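Local coordinates for protein iron aquisition yersiniabactin synthesis enzyme, YbtT (Escherichia coli, PDB 6BA9) that probably works as a low-specificity type II thioesterase, a hydrolase that maintains production of the metallophore yersiniabactin by its NRPS/PKS assembly line, at residues S28-R31 with H32-A35; R152-Q155 with E156-S159; F237-I240 with V241-P245. The protein carries 1 engineered substitution. All coordinates share one frame; numbering follows the deposited sequence.

Contact 1. Residues S28-R31 with H32-A35; sequences SAFR and HWQA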
ATOM      1  N   SER A  28     -12.303  -3.452   6.375  1.00 17.78           N
ATOM      2  CA  SER A  28     -12.446  -4.585   7.281  1.00 18.69           C
ATOM      3  C   SER A  28     -11.142  -5.353   7.456  1.00 19.90           C
ATOM      4  O   SER A  28     -10.913  -5.954   8.517  1.00 20.25           O
ATOM      5  CB  SER A  28     -13.566  -5.506   6.792  1.00 19.61           C
ATOM      6  OG  SER A  28     -13.290  -6.009   5.502  1.00 22.67           O
ATOM      7  N   ALA A  29     -10.277  -5.352   6.437  1.00 18.28           N
ATOM      8  CA  ALA A  29      -9.012  -6.069   6.529  1.00 19.23           C
ATOM      9  C   ALA A  29      -8.088  -5.474   7.583  1.00 20.49           C
ATOM     10  O   ALA A  29      -7.200  -6.180   8.075  1.00 20.51           O
ATOM     11  CB  ALA A  29      -8.330  -6.085   5.158  1.00 20.23           C
ATOM     12  N   PHE A  30      -8.299  -4.213   7.959  1.00 17.09           N
ATOM     13  CA  PHE A  30      -7.432  -3.472   8.872  1.00 17.36           C
ATOM     14  C   PHE A  30      -8.075  -3.251  10.240  1.00 19.72           C
ATOM     15  O   PHE A  30      -7.587  -2.444  11.041  1.00 17.81           O
ATOM     16  CB  PHE A  30      -6.983  -2.159   8.213  1.00 17.08           C
ATOM     17  CG  PHE A  30      -6.088  -2.375   7.038  1.00 16.59           C
ATOM     18  CD1 PHE A  30      -6.612  -2.614   5.782  1.00 18.18           C
ATOM     19  CD2 PHE A  30      -4.712  -2.382   7.187  1.00 17.43           C
ATOM     20  CE1 PHE A  30      -5.791  -2.851   4.713  1.00 17.77           C
ATOM     21  CE2 PHE A  30      -3.882  -2.619   6.099  1.00 18.10           C
ATOM     22  CZ  PHE A  30      -4.436  -2.856   4.861  1.00 17.44           C
ATOM     23  N   ARG A  31      -9.141  -3.993  10.546  1.00 20.54           N
ATOM     24  CA  ARG A  31      -9.824  -3.814  11.822  1.00 22.22           C
ATOM     25  C   ARG A  31      -8.890  -4.061  13.004  1.00 19.36           C
ATOM     26  O   ARG A  31      -9.009  -3.395  14.034  1.00 22.08           O
ATOM     27  CB  ARG A  31     -11.029  -4.755  11.879  1.00 26.44           C
ATOM     28  CG  ARG A  31     -11.870  -4.637  13.139  1.00 35.67           C
ATOM     29  CD  ARG A  31     -13.106  -5.529  13.071  1.00 46.52           C
ATOM     30  NE  ARG A  31     -13.756  -5.427  11.767  1.00 52.82           N
ATOM     31  CZ  ARG A  31     -14.700  -4.543  11.452  1.00 54.83           C
ATOM     32  NH1 ARG A  31     -15.138  -3.665  12.352  1.00 57.33           N
ATOM     33  NH2 ARG A  31     -15.209  -4.543  10.227  1.00 45.81           N
ATOM     34  N   HIS A  32      -7.967  -5.017  12.879  1.00 20.26           N
ATOM     35  CA  HIS A  32      -7.037  -5.294  13.972  1.00 20.86           C
ATOM     36  C   HIS A  32      -6.218  -4.060  14.339  1.00 20.96           C
ATOM     37  O   HIS A  32      -5.888  -3.851  15.516  1.00 19.84           O
ATOM     38  CB  HIS A  32      -6.125  -6.465  13.610  1.00 21.42           C
ATOM     39  CG  HIS A  32      -5.080  -6.753  14.644  1.00 31.17           C
ATOM     40  ND1 HIS A  32      -5.397  -7.120  15.935  1.00 39.98           N
ATOM     41  CD2 HIS A  32      -3.727  -6.723  14.581  1.00 32.86           C
ATOM     42  CE1 HIS A  32      -4.285  -7.302  16.625  1.00 39.23           C
ATOM     43  NE2 HIS A  32      -3.257  -7.070  15.826  1.00 38.01           N
ATOM     44  N   TRP A  33      -5.892  -3.222  13.354  1.00 18.22           N
ATOM     45  CA  TRP A  33      -5.192  -1.979  13.664  1.00 17.69           C
ATOM     46  C   TRP A  33      -6.035  -1.052  14.526  1.00 18.70           C
ATOM     47  O   TRP A  33      -5.497  -0.287  15.330  1.00 18.99           O
ATOM     48  CB  TRP A  33      -4.797  -1.255  12.375  1.00 17.64           C
ATOM     49  CG  TRP A  33      -3.631  -1.830  11.647  1.00 16.47           C
ATOM     50  CD1 TRP A  33      -2.946  -2.968  11.928  1.00 15.43           C
ATOM     51  CD2 TRP A  33      -3.009  -1.262  10.495  1.00 15.39           C
ATOM     52  NE1 TRP A  33      -1.927  -3.153  11.024  1.00 15.70           N
ATOM     53  CE2 TRP A  33      -1.943  -2.103  10.135  1.00 15.07           C
ATOM     54  CE3 TRP A  33      -3.246  -0.111   9.738  1.00 15.32           C
ATOM     55  CZ2 TRP A  33      -1.114  -1.833   9.048  1.00 16.18           C
ATOM     56  CZ3 TRP A  33      -2.429   0.155   8.670  1.00 16.29           C
ATOM     57  CH2 TRP A  33      -1.372  -0.695   8.335  1.00 16.35           C
ATOM     58  N   GLN A  34      -7.354  -1.089  14.370  1.00 23.24           N
ATOM     59  CA  GLN A  34      -8.221  -0.270  15.211  1.00 27.54           C
ATOM     60  C   GLN A  34      -8.361  -0.815  16.622  1.00 26.12           C
ATOM     61  O   GLN A  34      -8.770  -0.071  17.521  1.00 34.45           O
ATOM     62  CB  GLN A  34      -9.602  -0.151  14.575  1.00 31.39           C
ATOM     63  CG  GLN A  34      -9.576   0.568  13.258  1.00 28.63           C
ATOM     64  CD  GLN A  34     -10.943   0.651  12.618  1.00 36.96           C
ATOM     65  OE1 GLN A  34     -11.360  -0.258  11.895  1.00 38.90           O
ATOM     66  NE2 GLN A  34     -11.653   1.741  12.887  1.00 41.65           N
ATOM     67  N   ALA A  35      -8.038  -2.087  16.848  1.00 28.31           N
ATOM     68  CA  ALA A  35      -8.148  -2.638  18.191  1.00 30.80           C
ATOM     69  C   ALA A  35      -7.191  -1.957  19.154  1.00 31.58           C
ATOM     70  O   ALA A  35      -7.417  -1.992  20.367  1.00 33.54           O
ATOM     71  CB  ALA A  35      -7.855  -4.139  18.176  1.00 33.18           C
TER
HETATM   72  O   HOH W   1      -7.554  -7.029  10.734  1.00 27.48           O
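Phe30 drives the edge of its ring against the face of the Trp33 indole. CD2 of Phe30 leads, 3.7 Å from Trp33 CE3, and stands over that face but displaced toward its rim; CE2 follows, 3.9 Å from Trp33 CH2. With the planes 66° apart and the centroid of the phenyl 4.9 Å from that of the six-membered ring of the indole, this is an edge-to-face pair. In both residues CG lies anti to the carbonyl carbon (chi1 -67° in Phe30), which sends the two rings off side by side in the same direction, into the buried side of the turn. There Phe30 meets Leu45 and Trp33 meets Leu43, both on strand 42-46, while Trp33 NE1 is spent on the carbonyl of Pro229.

The backbone is a short helical turn following strand 16-20 of the alpha/beta-hydrolase fold, and most of its bonds are weak. Trp33 N reaches Phe30 O at 3.0 Å with an N-H...O angle of only 129°, and Arg31 O is shared between Gln34 N and the more distant Ala35 N, again weakly.

On the outer side the packing is thin. Gln34 lays CB 3.3 Å from Arg31 O, and its extended chain brings OE1 no closer than 3.9 Å to Arg31 CA. A water beside Ala29 and His32 links those two residues, donating to Ala29 O and accepting from His32 N at 3.0 Å.

Contact 2. Residues R152-Q155 with E156-S159; sequences RENQ and ELMS
Asn154 turns its side-chain carbonyl back onto the first turn of the helix that follows it, where OD1 accepts from two backbone amides. The bond from Leu157 N is the sounder one, 3.1 Å to Asn154 OD1 with an N-H...O angle of 155°, although the donor stands 65° out of the carbonyl plane. Glu156 N comes nearer, 2.9 Å from Asn154 OD1, but meets it at a poor angle, and that bond is weak. With CG anti to the backbone N (chi1 -173°), the amide swings alongside the start of the helix, and its CG also comes to rest against Leu157 CG, the two side chains crossing at about a right angle.

This is an N-cap: Asn154 immediately precedes helix 155-174, probably part of the lid of this alpha/beta-hydrolase thioesterase, and its side chain occupies amides that have no preceding helical turn to supply carbonyls. The main chain takes over at the next residue. Met158 N donates to Asn154 O at 3.0 Å, in the carbonyl plane, so Asn154 contributes both its carbonyls to the helix start. One residue on, Ser159 N donates to Gln155 O at 2.9 Å.

Ser159 OG sits between two acceptors of the same residue, 3.1 Å from both Gln155 O and Gln155 OE1; which of the two takes its one proton is not settled. Gln155 folds over to meet it through a bend at chi2, and the same fold brings its NE2 within 3.3 Å of the Met158 methyl, CE. That methyl also lies 3.5 Å from Arg152 O. Beyond the two segments, Met158 packs on Ile138 of helix 134-144 and on Leu151, which Leu157 touches as well.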
ATOM      1  N   ARG A 152     -16.207 -19.377  -4.125  1.00 23.73           N
ATOM      2  CA  ARG A 152     -16.469 -20.219  -5.298  1.00 27.24           C
ATOM      3  C   ARG A 152     -17.890 -20.747  -5.366  1.00 27.44           C
ATOM      4  O   ARG A 152     -18.363 -21.095  -6.457  1.00 30.32           O
ATOM      5  CB  ARG A 152     -15.590 -21.472  -5.248  1.00 31.05           C
ATOM      6  CG  ARG A 152     -14.150 -21.247  -5.468  1.00 27.10           C
ATOM      7  CD  ARG A 152     -13.484 -22.602  -5.735  1.00 26.30           C
ATOM      8  NE  ARG A 152     -13.786 -23.596  -4.696  1.00 23.88           N
ATOM      9  CZ  ARG A 152     -12.950 -23.953  -3.720  1.00 25.26           C
ATOM     10  NH1 ARG A 152     -11.737 -23.398  -3.620  1.00 19.22           N
ATOM     11  NH2 ARG A 152     -13.326 -24.877  -2.835  1.00 25.51           N
ATOM     12  N   GLU A 153     -18.549 -20.916  -4.224  1.00 25.39           N
ATOM     13  CA  GLU A 153     -19.826 -21.609  -4.163  1.00 31.81           C
ATOM     14  C   GLU A 153     -21.006 -20.676  -4.308  1.00 32.87           C
ATOM     15  O   GLU A 153     -22.151 -21.131  -4.257  1.00 32.14           O
ATOM     16  CB  GLU A 153     -19.952 -22.362  -2.829  1.00 37.64           C
ATOM     17  CG  GLU A 153     -19.133 -23.640  -2.758  1.00 35.45           C
ATOM     18  CD  GLU A 153     -19.456 -24.580  -3.889  1.00 30.40           C
ATOM     19  OE1 GLU A 153     -20.650 -24.911  -4.054  1.00 41.23           O
ATOM     20  OE2 GLU A 153     -18.533 -24.953  -4.629  1.00 34.07           O
ATOM     21  N   ASN A 154     -20.762 -19.383  -4.484  1.00 27.60           N
ATOM     22  CA  ASN A 154     -21.832 -18.398  -4.487  1.00 31.81           C
ATOM     23  C   ASN A 154     -21.596 -17.473  -5.674  1.00 25.49           C
ATOM     24  O   ASN A 154     -20.732 -16.591  -5.619  1.00 21.24           O
ATOM     25  CB  ASN A 154     -21.828 -17.649  -3.169  1.00 28.85           C
ATOM     26  CG  ASN A 154     -23.005 -16.736  -3.027  1.00 24.90           C
ATOM     27  OD1 ASN A 154     -23.467 -16.137  -4.004  1.00 25.25           O
ATOM     28  ND2 ASN A 154     -23.508 -16.619  -1.802  1.00 30.68           N
ATOM     29  N   GLN A 155     -22.358 -17.685  -6.747  1.00 25.73           N
ATOM     30  CA  GLN A 155     -22.167 -16.878  -7.941  1.00 25.06           C
ATOM     31  C   GLN A 155     -22.490 -15.415  -7.682  1.00 28.11           C
ATOM     32  O   GLN A 155     -21.982 -14.550  -8.396  1.00 21.78           O
ATOM     33  CB  GLN A 155     -22.979 -17.441  -9.114  1.00 29.93           C
ATOM     34  CG  GLN A 155     -22.835 -16.657 -10.437  1.00 40.43           C
ATOM     35  CD  GLN A 155     -21.389 -16.485 -10.926  1.00 43.26           C
ATOM     36  OE1 GLN A 155     -20.879 -15.358 -11.010  1.00 36.02           O
ATOM     37  NE2 GLN A 155     -20.742 -17.596 -11.286  1.00 41.67           N
ATOM     38  N   GLU A 156     -23.300 -15.112  -6.667  1.00 26.89           N
ATOM     39  CA  GLU A 156     -23.564 -13.711  -6.348  1.00 26.66           C
ATOM     40  C   GLU A 156     -22.369 -13.054  -5.675  1.00 26.26           C
ATOM     41  O   GLU A 156     -22.071 -11.883  -5.942  1.00 24.47           O
ATOM     42  CB  GLU A 156     -24.807 -13.593  -5.472  1.00 30.97           C
ATOM     43  CG  GLU A 156     -26.077 -13.893  -6.214  1.00 35.98           C
ATOM     44  CD  GLU A 156     -27.273 -13.228  -5.578  1.00 44.40           C
ATOM     45  OE1 GLU A 156     -27.202 -12.880  -4.376  1.00 37.28           O
ATOM     46  OE2 GLU A 156     -28.283 -13.046  -6.287  1.00 49.56           O
ATOM     47  N   LEU A 157     -21.673 -13.773  -4.791  1.00 23.85           N
ATOM     48  CA  LEU A 157     -20.434 -13.235  -4.245  1.00 20.99           C
ATOM     49  C   LEU A 157     -19.402 -13.060  -5.347  1.00 23.50           C
ATOM     50  O   LEU A 157     -18.625 -12.093  -5.334  1.00 21.41           O
ATOM     51  CB  LEU A 157     -19.878 -14.142  -3.149  1.00 22.60           C
ATOM     52  CG  LEU A 157     -20.672 -14.275  -1.857  1.00 23.89           C
ATOM     53  CD1 LEU A 157     -19.919 -15.150  -0.868  1.00 26.50           C
ATOM     54  CD2 LEU A 157     -20.941 -12.897  -1.246  1.00 26.25           C
ATOM     55  N   MET A 158     -19.370 -13.986  -6.313  1.00 19.61           N
ATOM     56  CA  MET A 158     -18.408 -13.863  -7.401  1.00 19.62           C
ATOM     57  C   MET A 158     -18.724 -12.655  -8.261  1.00 17.86           C
ATOM     58  O   MET A 158     -17.826 -11.888  -8.616  1.00 18.34           O
ATOM     59  CB  MET A 158     -18.374 -15.138  -8.232  1.00 19.18           C
ATOM     60  CG  MET A 158     -17.693 -16.262  -7.490  1.00 20.11           C
ATOM     61  SD  MET A 158     -17.374 -17.694  -8.535  1.00 29.13           S
ATOM     62  CE  MET A 158     -18.963 -18.435  -8.604  1.00 31.77           C
ATOM     63  N   SER A 159     -20.006 -12.454  -8.569  1.00 19.49           N
ATOM     64  CA  SER A 159     -20.415 -11.322  -9.392  1.00 18.59           C
ATOM     65  C   SER A 159     -20.154  -9.985  -8.709  1.00 18.66           C
ATOM     66  O   SER A 159     -19.930  -8.988  -9.401  1.00 21.26           O
ATOM     67  CB  SER A 159     -21.885 -11.463  -9.775  1.00 25.32           C
ATOM     68  OG  SER A 159     -22.044 -12.517 -10.711  1.00 30.60           O
TER

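Contact 3. Residues F237-I240 with V241-P245; sequences FTQI and VRHFP
Helix 233-243, flanking the central sheet of this alpha/beta-hydrolase fold, ends here, and its last turn is fastened by side chains as well as by the backbone. His243 turns the edge of its imidazole to the carbonyl of Gln239: ND1 donates to Gln239 O at 2.7 Å, with the acceptor only 2° out of the ring plane. Its CG, anti to the carbonyl carbon (chi1 -74°), brings the ring back alongside its own helix, and His243 N donates to the same oxygen at a longer 3.3 Å. The bent Gln239 chain runs beside the imidazole and sets OE1 3.3 Å from His243 CE1. Arg242, three residues on, brings NH1 to Gln239 OE1 at 2.7 Å, a weak bond by its 129° angle, with the oxygen at the guanidinium edge. His243 N also leans on Ile240 O, 3.2 Å away and above its carbonyl plane, so its one hydrogen is divided between two acceptors; the edge of the Phe244 ring brings CD2 to 3.3 Å from Ile240 O. Inward, Ile240 and Phe244 both pack on Ile114 of strand 112-116. ND1 donating to Gln239 O implies that this nitrogen carries a hydrogen, which with the backbone N-H satisfies a carbonyl near the helix end.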
ATOM      1  N   PHE A 237       4.743  -1.491  12.776  1.00 15.68           N
ATOM      2  CA  PHE A 237       4.801  -0.118  13.271  1.00 14.57           C
ATOM      3  C   PHE A 237       6.109   0.196  13.975  1.00 15.99           C
ATOM      4  O   PHE A 237       6.597   1.321  13.859  1.00 15.99           O
ATOM      5  CB  PHE A 237       3.575   0.226  14.117  1.00 15.44           C
ATOM      6  CG  PHE A 237       2.322   0.338  13.288  1.00 15.29           C
ATOM      7  CD1 PHE A 237       2.127   1.437  12.462  1.00 16.32           C
ATOM      8  CD2 PHE A 237       1.376  -0.660  13.294  1.00 16.50           C
ATOM      9  CE1 PHE A 237       0.992   1.540  11.678  1.00 15.63           C
ATOM     10  CE2 PHE A 237       0.250  -0.565  12.523  1.00 16.04           C
ATOM     11  CZ  PHE A 237       0.058   0.540  11.706  1.00 15.74           C
ATOM     12  N   THR A 238       6.697  -0.770  14.683  1.00 16.19           N
ATOM     13  CA  THR A 238       8.001  -0.543  15.297  1.00 18.31           C
ATOM     14  C   THR A 238       9.026  -0.110  14.260  1.00 17.78           C
ATOM     15  O   THR A 238       9.772   0.856  14.471  1.00 17.79           O
ATOM     16  CB  THR A 238       8.478  -1.806  16.003  1.00 18.82           C
ATOM     17  OG1 THR A 238       7.595  -2.096  17.078  1.00 23.76           O
ATOM     18  CG2 THR A 238       9.884  -1.599  16.544  1.00 22.29           C
ATOM     19  N   GLN A 239       9.074  -0.807  13.119  1.00 17.25           N
ATOM     20  CA  GLN A 239      10.094  -0.466  12.136  1.00 17.19           C
ATOM     21  C   GLN A 239       9.819   0.885  11.501  1.00 16.94           C
ATOM     22  O   GLN A 239      10.749   1.636  11.206  1.00 17.50           O
ATOM     23  CB  GLN A 239      10.217  -1.567  11.085  1.00 18.98           C
ATOM     24  CG  GLN A 239      10.702  -2.883  11.660  1.00 20.07           C
ATOM     25  CD  GLN A 239      12.021  -2.747  12.402  1.00 23.35           C
ATOM     26  OE1 GLN A 239      12.886  -1.976  12.011  1.00 23.22           O
ATOM     27  NE2 GLN A 239      12.159  -3.480  13.504  1.00 32.78           N
ATOM     28  N   ILE A 240       8.551   1.227  11.279  1.00 15.76           N
ATOM     29  CA  ILE A 240       8.246   2.554  10.754  1.00 15.70           C
ATOM     30  C   ILE A 240       8.717   3.631  11.723  1.00 16.45           C
ATOM     31  O   ILE A 240       9.434   4.563  11.348  1.00 18.60           O
ATOM     32  CB  ILE A 240       6.741   2.671  10.439  1.00 15.51           C
ATOM     33  CG1 ILE A 240       6.392   1.713   9.302  1.00 16.65           C
ATOM     34  CG2 ILE A 240       6.374   4.085  10.101  1.00 17.60           C
ATOM     35  CD1 ILE A 240       4.915   1.606   9.009  1.00 17.44           C
ATOM     36  N   VAL A 241       8.318   3.536  12.991  1.00 15.93           N
ATOM     37  CA  VAL A 241       8.663   4.607  13.924  1.00 19.28           C
ATOM     38  C   VAL A 241      10.174   4.740  14.073  1.00 17.82           C
ATOM     39  O   VAL A 241      10.713   5.856  14.056  1.00 21.22           O
ATOM     40  CB  VAL A 241       7.964   4.396  15.280  1.00 19.44           C
ATOM     41  CG1 VAL A 241       8.405   5.489  16.268  1.00 23.70           C
ATOM     42  CG2 VAL A 241       6.469   4.408  15.121  1.00 22.29           C
ATOM     43  N   ARG A 242      10.876   3.609  14.210  1.00 17.86           N
ATOM     44  CA  ARG A 242      12.330   3.606  14.418  1.00 20.61           C
ATOM     45  C   ARG A 242      13.060   4.336  13.304  1.00 21.87           C
ATOM     46  O   ARG A 242      14.109   4.954  13.536  1.00 23.71           O
ATOM     47  CB  ARG A 242      12.867   2.167  14.444  1.00 21.63           C
ATOM     48  CG  ARG A 242      12.609   1.398  15.699  1.00 29.86           C
ATOM     49  CD  ARG A 242      13.289   0.020  15.611  1.00 30.43           C
ATOM     50  NE  ARG A 242      14.747   0.143  15.496  1.00 42.54           N
ATOM     51  CZ  ARG A 242      15.501  -0.343  14.504  1.00 41.80           C
ATOM     52  NH1 ARG A 242      14.971  -1.035  13.503  1.00 40.77           N
ATOM     53  NH2 ARG A 242      16.813  -0.148  14.526  1.00 45.54           N
ATOM     54  N   HIS A 243      12.552   4.243  12.076  1.00 17.88           N
ATOM     55  CA  HIS A 243      13.273   4.755  10.920  1.00 18.15           C
ATOM     56  C   HIS A 243      12.944   6.199  10.545  1.00 18.00           C
ATOM     57  O   HIS A 243      13.614   6.749   9.670  1.00 19.97           O
ATOM     58  CB  HIS A 243      13.078   3.837   9.705  1.00 17.07           C
ATOM     59  CG  HIS A 243      13.852   2.562   9.797  1.00 17.44           C
ATOM     60  ND1 HIS A 243      13.352   1.417  10.371  1.00 18.16           N
ATOM     61  CD2 HIS A 243      15.120   2.267   9.418  1.00 21.40           C
ATOM     62  CE1 HIS A 243      14.267   0.464  10.326  1.00 19.50           C
ATOM     63  NE2 HIS A 243      15.351   0.956   9.754  1.00 21.19           N
ATOM     64  N   PHE A 244      11.939   6.825  11.164  1.00 18.07           N
ATOM     65  CA  PHE A 244      11.570   8.210  10.862  1.00 17.48           C
ATOM     66  C   PHE A 244      11.498   9.015  12.153  1.00 20.24           C
ATOM     67  O   PHE A 244      10.484   9.640  12.465  1.00 20.35           O
ATOM     68  CB  PHE A 244      10.263   8.254  10.065  1.00 18.38           C
ATOM     69  CG  PHE A 244      10.374   7.569   8.737  1.00 15.83           C
ATOM     70  CD1 PHE A 244      10.928   8.220   7.644  1.00 16.34           C
ATOM     71  CD2 PHE A 244       9.987   6.252   8.593  1.00 15.19           C
ATOM     72  CE1 PHE A 244      11.064   7.576   6.424  1.00 15.75           C
ATOM     73  CE2 PHE A 244      10.125   5.605   7.371  1.00 16.02           C
ATOM     74  CZ  PHE A 244      10.667   6.260   6.292  1.00 16.22           C
ATOM     75  N   PRO A 245      12.591   9.041  12.924  1.00 21.60           N
ATOM     76  CA  PRO A 245      12.544   9.749  14.214  1.00 24.58           C
ATOM     77  C   PRO A 245      12.276  11.230  14.076  1.00 26.25           C
ATOM     78  O   PRO A 245      11.683  11.826  14.982  1.00 29.37           O
ATOM     79  CB  PRO A 245      13.931   9.476  14.814  1.00 25.38           C
ATOM     80  CG  PRO A 245      14.801   9.167  13.637  1.00 26.58           C
ATOM     81  CD  PRO A 245      13.912   8.428  12.689  1.00 22.34           C
TER

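Contacts 1 and 3 belong to one patch of the fold. Their centres lie about 20 Å apart, yet they meet where Trp33 CE2 comes within 3.6 Å of Phe237 CE2, an edge-to-face ring pair that joins the short turn at 31-34 to helix 233-243; Trp7 adds to both, bonding to Trp33 O and meeting the Phe237 ring. Contact 2 stands apart, its centre about 27 Å from the centre of the chain, at the start of helix 155-174. It is about 12 Å from contact 1 by nearest atoms and about 28 Å from contact 3, which lies on the opposite side of the chain's centre. None includes the engineered alanine at this fold's nucleophile position.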